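Local coordinates for protein dUTPase (Streptococcus mutans, PDB 3H6X) that probably hydrolyses dUTP to dUMP and diphosphate, as a trimeric jelly-roll enzyme of the dUTPase family, at residues B[40-54]-B[96-109]. Sequence-based numbering, arbitrary orientation.
Sequences ISAGAIVLVPTGVKA and EGHIFAQMKNMTDQ
Strands 45-49 and 100-105 pair antiparallel at 151°, with Val46 opposite Met103 and Val48 opposite Ala101 in the hydrogen-bonded pairs; past Gly51 a separate backbone bond runs from Ile99 N to Val52 O. On one face, CG2 of Ile45 rests 3.5 Å from CG of Gln102, and Leu47 CD2 packs on the same methylene. Arg72 of a neighbouring subunit covers Leu47 and Gln102 here. On the other face CG2 of Val48 meets CG of selenomethionine Met103 at 3.7 Å, while Ile40 CD1 reaches Met103 CB; the bent Met103 also touches Leu76 and Leu78. At one end, Asn105, with chi1 at 177°, places its amide beside the type II turn from Ser41 to Ala44, where ND2 donates hydrogen bonds to Ile40 O (2.9 Å) and Gln109 O (2.8 Å), both near the amide plane. OD1 takes Thr107 N in an Asx turn and Thr107 OG1 on a lone pair. At the other, His98 NE2 accepts from Gly51 N (2.9 Å), and a salt bridge joins Lys53 NZ to Glu96 OE2 (2.8 Å); Asn91 also binds the ammonium and Thr11 the other carboxylate oxygen, OE1. A buried amide and an imidazole thus tie loops to both ends of this jelly-roll ladder.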
loop_
_atom_site.group_PDB
_atom_site.type_symbol
_atom_site.label_atom_id
_atom_site.label_comp_id
_atom_site.label_asym_id
_atom_site.label_seq_id
_atom_site.Cartn_x
_atom_site.Cartn_y
_atom_site.Cartn_z
ATOM N N ILE B 40 -19.932 11.149 -3.424
ATOM C CA ILE B 40 -18.624 11.785 -3.496
ATOM C C ILE B 40 -18.576 12.703 -4.711
ATOM O O ILE B 40 -18.604 12.233 -5.853
ATOM C CB ILE B 40 -17.476 10.754 -3.572
ATOM C CG1 ILE B 40 -17.642 9.708 -2.454
ATOM C CG2 ILE B 40 -16.150 11.461 -3.450
ATOM C CD1 ILE B 40 -16.559 8.658 -2.421
ATOM N N SER B 41 -18.533 14.007 -4.452
ATOM C CA SER B 41 -18.478 15.003 -5.516
ATOM C C SER B 41 -17.228 14.875 -6.383
ATOM O O SER B 41 -16.215 14.322 -5.978
ATOM C CB SER B 41 -18.553 16.421 -4.931
ATOM O OG SER B 41 -19.738 16.568 -4.173
ATOM N N ALA B 42 -17.305 15.407 -7.594
ATOM C CA ALA B 42 -16.151 15.440 -8.482
ATOM C C ALA B 42 -14.917 15.999 -7.793
ATOM O O ALA B 42 -14.952 17.101 -7.229
ATOM C CB ALA B 42 -16.480 16.272 -9.739
ATOM N N GLY B 43 -13.828 15.227 -7.828
ATOM C CA GLY B 43 -12.573 15.651 -7.232
ATOM C C GLY B 43 -12.491 15.664 -5.710
ATOM O O GLY B 43 -11.437 16.005 -5.151
ATOM N N ALA B 44 -13.576 15.290 -5.038
ATOM C CA ALA B 44 -13.639 15.385 -3.569
ATOM C C ALA B 44 -13.074 14.156 -2.859
ATOM O O ALA B 44 -13.054 13.050 -3.414
ATOM C CB ALA B 44 -15.058 15.618 -3.120
ATOM N N ILE B 45 -12.662 14.366 -1.611
ATOM C CA ILE B 45 -12.276 13.274 -0.719
ATOM C C ILE B 45 -13.351 13.127 0.358
ATOM O O ILE B 45 -13.708 14.112 1.020
ATOM C CB ILE B 45 -10.944 13.549 -0.023
ATOM C CG1 ILE B 45 -9.800 13.669 -1.037
ATOM C CG2 ILE B 45 -10.630 12.415 0.980
ATOM C CD1 ILE B 45 -8.518 14.182 -0.439
ATOM N N VAL B 46 -13.868 11.911 0.520
ATOM C CA VAL B 46 -14.924 11.621 1.499
ATOM C C VAL B 46 -14.563 10.388 2.312
ATOM O O VAL B 46 -14.076 9.398 1.768
ATOM C CB VAL B 46 -16.284 11.366 0.804
ATOM C CG1 VAL B 46 -17.334 10.813 1.783
ATOM C CG2 VAL B 46 -16.780 12.658 0.148
ATOM N N LEU B 47 -14.789 10.478 3.619
ATOM C CA LEU B 47 -14.613 9.337 4.509
ATOM C C LEU B 47 -15.868 8.471 4.426
ATOM O O LEU B 47 -16.951 8.889 4.853
ATOM C CB LEU B 47 -14.380 9.831 5.937
ATOM C CG LEU B 47 -13.015 10.478 6.186
ATOM C CD1 LEU B 47 -12.987 11.197 7.523
ATOM C CD2 LEU B 47 -11.892 9.462 6.132
ATOM N N VAL B 48 -15.735 7.274 3.857
ATOM C CA VAL B 48 -16.894 6.418 3.631
ATOM C C VAL B 48 -17.012 5.448 4.823
ATOM O O VAL B 48 -16.083 4.688 5.087
ATOM C CB VAL B 48 -16.715 5.645 2.320
ATOM C CG1 VAL B 48 -17.907 4.703 2.046
ATOM C CG2 VAL B 48 -16.511 6.642 1.164
ATOM N N PRO B 49 -18.156 5.462 5.523
ATOM C CA PRO B 49 -18.345 4.546 6.652
ATOM C C PRO B 49 -18.520 3.110 6.215
ATOM O O PRO B 49 -19.123 2.817 5.208
ATOM C CB PRO B 49 -19.657 5.038 7.282
ATOM C CG PRO B 49 -20.422 5.606 6.124
ATOM C CD PRO B 49 -19.377 6.241 5.236
ATOM N N THR B 50 -18.016 2.212 7.051
ATOM C CA THR B 50 -17.942 0.822 6.749
ATOM C C THR B 50 -18.847 0.055 7.749
ATOM O O THR B 50 -19.219 -1.101 7.538
ATOM C CB THR B 50 -16.449 0.590 6.913
ATOM O OG1 THR B 50 -15.783 0.339 5.668
ATOM C CG2 THR B 50 -16.089 -0.202 8.065
ATOM N N GLY B 51 -19.236 0.732 8.829
ATOM C CA GLY B 51 -20.137 0.137 9.814
ATOM C C GLY B 51 -19.512 -0.857 10.782
ATOM O O GLY B 51 -20.189 -1.349 11.697
ATOM N N VAL B 52 -18.213 -1.120 10.624
ATOM C CA VAL B 52 -17.554 -2.121 11.466
ATOM C C VAL B 52 -16.304 -1.623 12.190
ATOM O O VAL B 52 -15.709 -0.616 11.814
ATOM C CB VAL B 52 -17.189 -3.393 10.656
ATOM C CG1 VAL B 52 -18.454 -4.063 10.094
ATOM C CG2 VAL B 52 -16.180 -3.082 9.553
ATOM N N LYS B 53 -15.955 -2.326 13.266
ATOM C CA LYS B 53 -14.697 -2.121 13.978
ATOM C C LYS B 53 -13.968 -3.457 13.978
ATOM O O LYS B 53 -14.567 -4.490 13.685
ATOM C CB LYS B 53 -14.963 -1.663 15.414
ATOM C CG LYS B 53 -15.969 -2.554 16.157
ATOM C CD LYS B 53 -16.358 -1.950 17.526
ATOM C CE LYS B 53 -17.377 -2.844 18.239
ATOM N NZ LYS B 53 -17.922 -2.178 19.496
ATOM N N ALA B 54 -12.669 -3.444 14.269
ATOM C CA ALA B 54 -11.889 -4.685 14.190
ATOM C C ALA B 54 -11.037 -4.865 15.430
ATOM O O ALA B 54 -10.382 -3.947 15.848
ATOM C CB ALA B 54 -10.992 -4.685 12.948
ATOM N N GLU B 96 -15.642 4.551 18.586
ATOM C CA GLU B 96 -15.814 3.116 18.830
ATOM C C GLU B 96 -14.897 2.273 17.941
ATOM O O GLU B 96 -15.014 1.042 17.929
ATOM C CB GLU B 96 -17.271 2.716 18.594
ATOM C CG GLU B 96 -17.732 1.517 19.395
ATOM C CD GLU B 96 -19.201 1.192 19.155
ATOM O OE1 GLU B 96 -20.063 2.086 19.321
ATOM O OE2 GLU B 96 -19.497 0.033 18.823
ATOM N N GLY B 97 -14.000 2.928 17.205
ATOM C CA GLY B 97 -13.131 2.205 16.289
ATOM C C GLY B 97 -13.761 1.974 14.936
ATOM O O GLY B 97 -13.315 1.130 14.153
ATOM N N HIS B 98 -14.791 2.756 14.644
ATOM C CA HIS B 98 -15.458 2.679 13.341
ATOM C C HIS B 98 -14.454 2.906 12.221
ATOM O O HIS B 98 -13.789 3.939 12.163
ATOM C CB HIS B 98 -16.547 3.742 13.283
ATOM C CG HIS B 98 -17.437 3.655 12.069
ATOM N ND1 HIS B 98 -18.366 4.619 11.782
ATOM C CD2 HIS B 98 -17.508 2.723 11.088
ATOM C CE1 HIS B 98 -19.002 4.281 10.654
ATOM N NE2 HIS B 98 -18.510 3.137 10.233
ATOM N N ILE B 99 -14.348 1.940 11.320
ATOM C CA ILE B 99 -13.421 2.030 10.207
ATOM C C ILE B 99 -14.055 2.796 9.047
ATOM O O ILE B 99 -15.180 2.505 8.654
ATOM C CB ILE B 99 -13.034 0.616 9.734
ATOM C CG1 ILE B 99 -12.212 -0.092 10.820
ATOM C CG2 ILE B 99 -12.253 0.676 8.404
ATOM C CD1 ILE B 99 -12.106 -1.587 10.598
ATOM N N PHE B 100 -13.357 3.835 8.581
ATOM C CA PHE B 100 -13.744 4.593 7.391
ATOM C C PHE B 100 -12.713 4.384 6.294
ATOM O O PHE B 100 -11.515 4.244 6.582
ATOM C CB PHE B 100 -13.809 6.091 7.695
ATOM C CG PHE B 100 -14.960 6.494 8.570
ATOM C CD1 PHE B 100 -14.880 6.345 9.945
ATOM C CD2 PHE B 100 -16.111 7.053 8.017
ATOM C CE1 PHE B 100 -15.946 6.723 10.763
ATOM C CE2 PHE B 100 -17.158 7.449 8.821
ATOM C CZ PHE B 100 -17.084 7.272 10.196
ATOM N N ALA B 101 -13.180 4.384 5.048
ATOM C CA ALA B 101 -12.298 4.368 3.876
ATOM C C ALA B 101 -12.246 5.770 3.259
ATOM O O ALA B 101 -13.273 6.324 2.877
ATOM C CB ALA B 101 -12.818 3.361 2.858
ATOM N N GLN B 102 -11.061 6.358 3.198
ATOM C CA GLN B 102 -10.902 7.710 2.658
ATOM C C GLN B 102 -10.783 7.660 1.131
ATOM O O GLN B 102 -9.709 7.374 0.597
ATOM C CB GLN B 102 -9.653 8.345 3.278
ATOM C CG GLN B 102 -9.578 9.864 3.151
ATOM C CD GLN B 102 -8.298 10.429 3.744
ATOM O OE1 GLN B 102 -7.752 9.901 4.718
ATOM N NE2 GLN B 102 -7.802 11.507 3.143
HETATM N N MSE B 103 -11.896 7.915 0.445
HETATM C CA MSE B 103 -11.968 7.695 -1.007
HETATM C C MSE B 103 -11.996 9.034 -1.741
HETATM O O MSE B 103 -12.689 9.968 -1.314
HETATM C CB MSE B 103 -13.221 6.911 -1.364
HETATM C CG MSE B 103 -13.419 5.634 -0.575
HETATM SE SE MSE B 103 -11.979 4.366 -0.922
HETATM C CE MSE B 103 -12.210 4.161 -2.849
ATOM N N LYS B 104 -11.237 9.118 -2.831
ATOM C CA LYS B 104 -11.248 10.300 -3.688
ATOM C C LYS B 104 -11.895 9.972 -5.025
ATOM O O LYS B 104 -11.618 8.941 -5.628
ATOM C CB LYS B 104 -9.831 10.835 -3.931
ATOM C CG LYS B 104 -9.843 12.074 -4.840
ATOM C CD LYS B 104 -8.493 12.764 -4.899
ATOM C CE LYS B 104 -8.514 13.871 -5.944
ATOM N NZ LYS B 104 -7.227 14.641 -5.932
ATOM N N ASN B 105 -12.764 10.868 -5.491
ATOM C CA ASN B 105 -13.378 10.731 -6.804
ATOM C C ASN B 105 -12.504 11.456 -7.830
ATOM O O ASN B 105 -12.430 12.689 -7.827
ATOM C CB ASN B 105 -14.775 11.343 -6.748
ATOM C CG ASN B 105 -15.502 11.318 -8.086
ATOM O OD1 ASN B 105 -14.971 10.867 -9.103
ATOM N ND2 ASN B 105 -16.744 11.791 -8.082
HETATM N N MSE B 106 -11.842 10.680 -8.690
HETATM C CA MSE B 106 -10.952 11.216 -9.708
HETATM C C MSE B 106 -11.671 11.771 -10.931
HETATM O O MSE B 106 -11.035 12.413 -11.769
HETATM C CB MSE B 106 -9.996 10.136 -10.199
HETATM C CG MSE B 106 -9.134 9.548 -9.134
HETATM SE SE MSE B 106 -7.919 8.215 -9.952
HETATM C CE MSE B 106 -9.218 6.931 -10.616
ATOM N N THR B 107 -12.968 11.517 -11.035
ATOM C CA THR B 107 -13.734 11.896 -12.227
ATOM C C THR B 107 -14.379 13.276 -12.112
ATOM O O THR B 107 -14.285 13.937 -11.086
ATOM C CB THR B 107 -14.843 10.877 -12.538
ATOM O OG1 THR B 107 -15.969 11.090 -11.679
ATOM C CG2 THR B 107 -14.332 9.446 -12.360
ATOM N N ASP B 108 -15.076 13.681 -13.170
ATOM C CA ASP B 108 -15.737 14.983 -13.179
ATOM C C ASP B 108 -17.238 14.912 -12.919
ATOM O O ASP B 108 -17.944 15.907 -13.105
ATOM C CB ASP B 108 -15.451 15.738 -14.494
ATOM C CG ASP B 108 -16.009 15.027 -15.709
ATOM O OD1 ASP B 108 -16.756 14.037 -15.544
ATOM O OD2 ASP B 108 -15.704 15.455 -16.850
ATOM N N GLN B 109 -17.724 13.745 -12.489
ATOM C CA GLN B 109 -19.136 13.573 -12.134
ATOM C C GLN B 109 -19.242 12.984 -10.739
ATOM O O GLN B 109 -18.404 12.174 -10.347
ATOM C CB GLN B 109 -19.818 12.612 -13.089
ATOM C CG GLN B 109 -19.695 12.981 -14.544
ATOM C CD GLN B 109 -20.873 13.806 -15.038
ATOM O OE1 GLN B 109 -22.016 13.581 -14.646
ATOM N NE2 GLN B 109 -20.598 14.754 -15.921
HETATM O O HOH W 1 -11.585 -0.909 14.902
#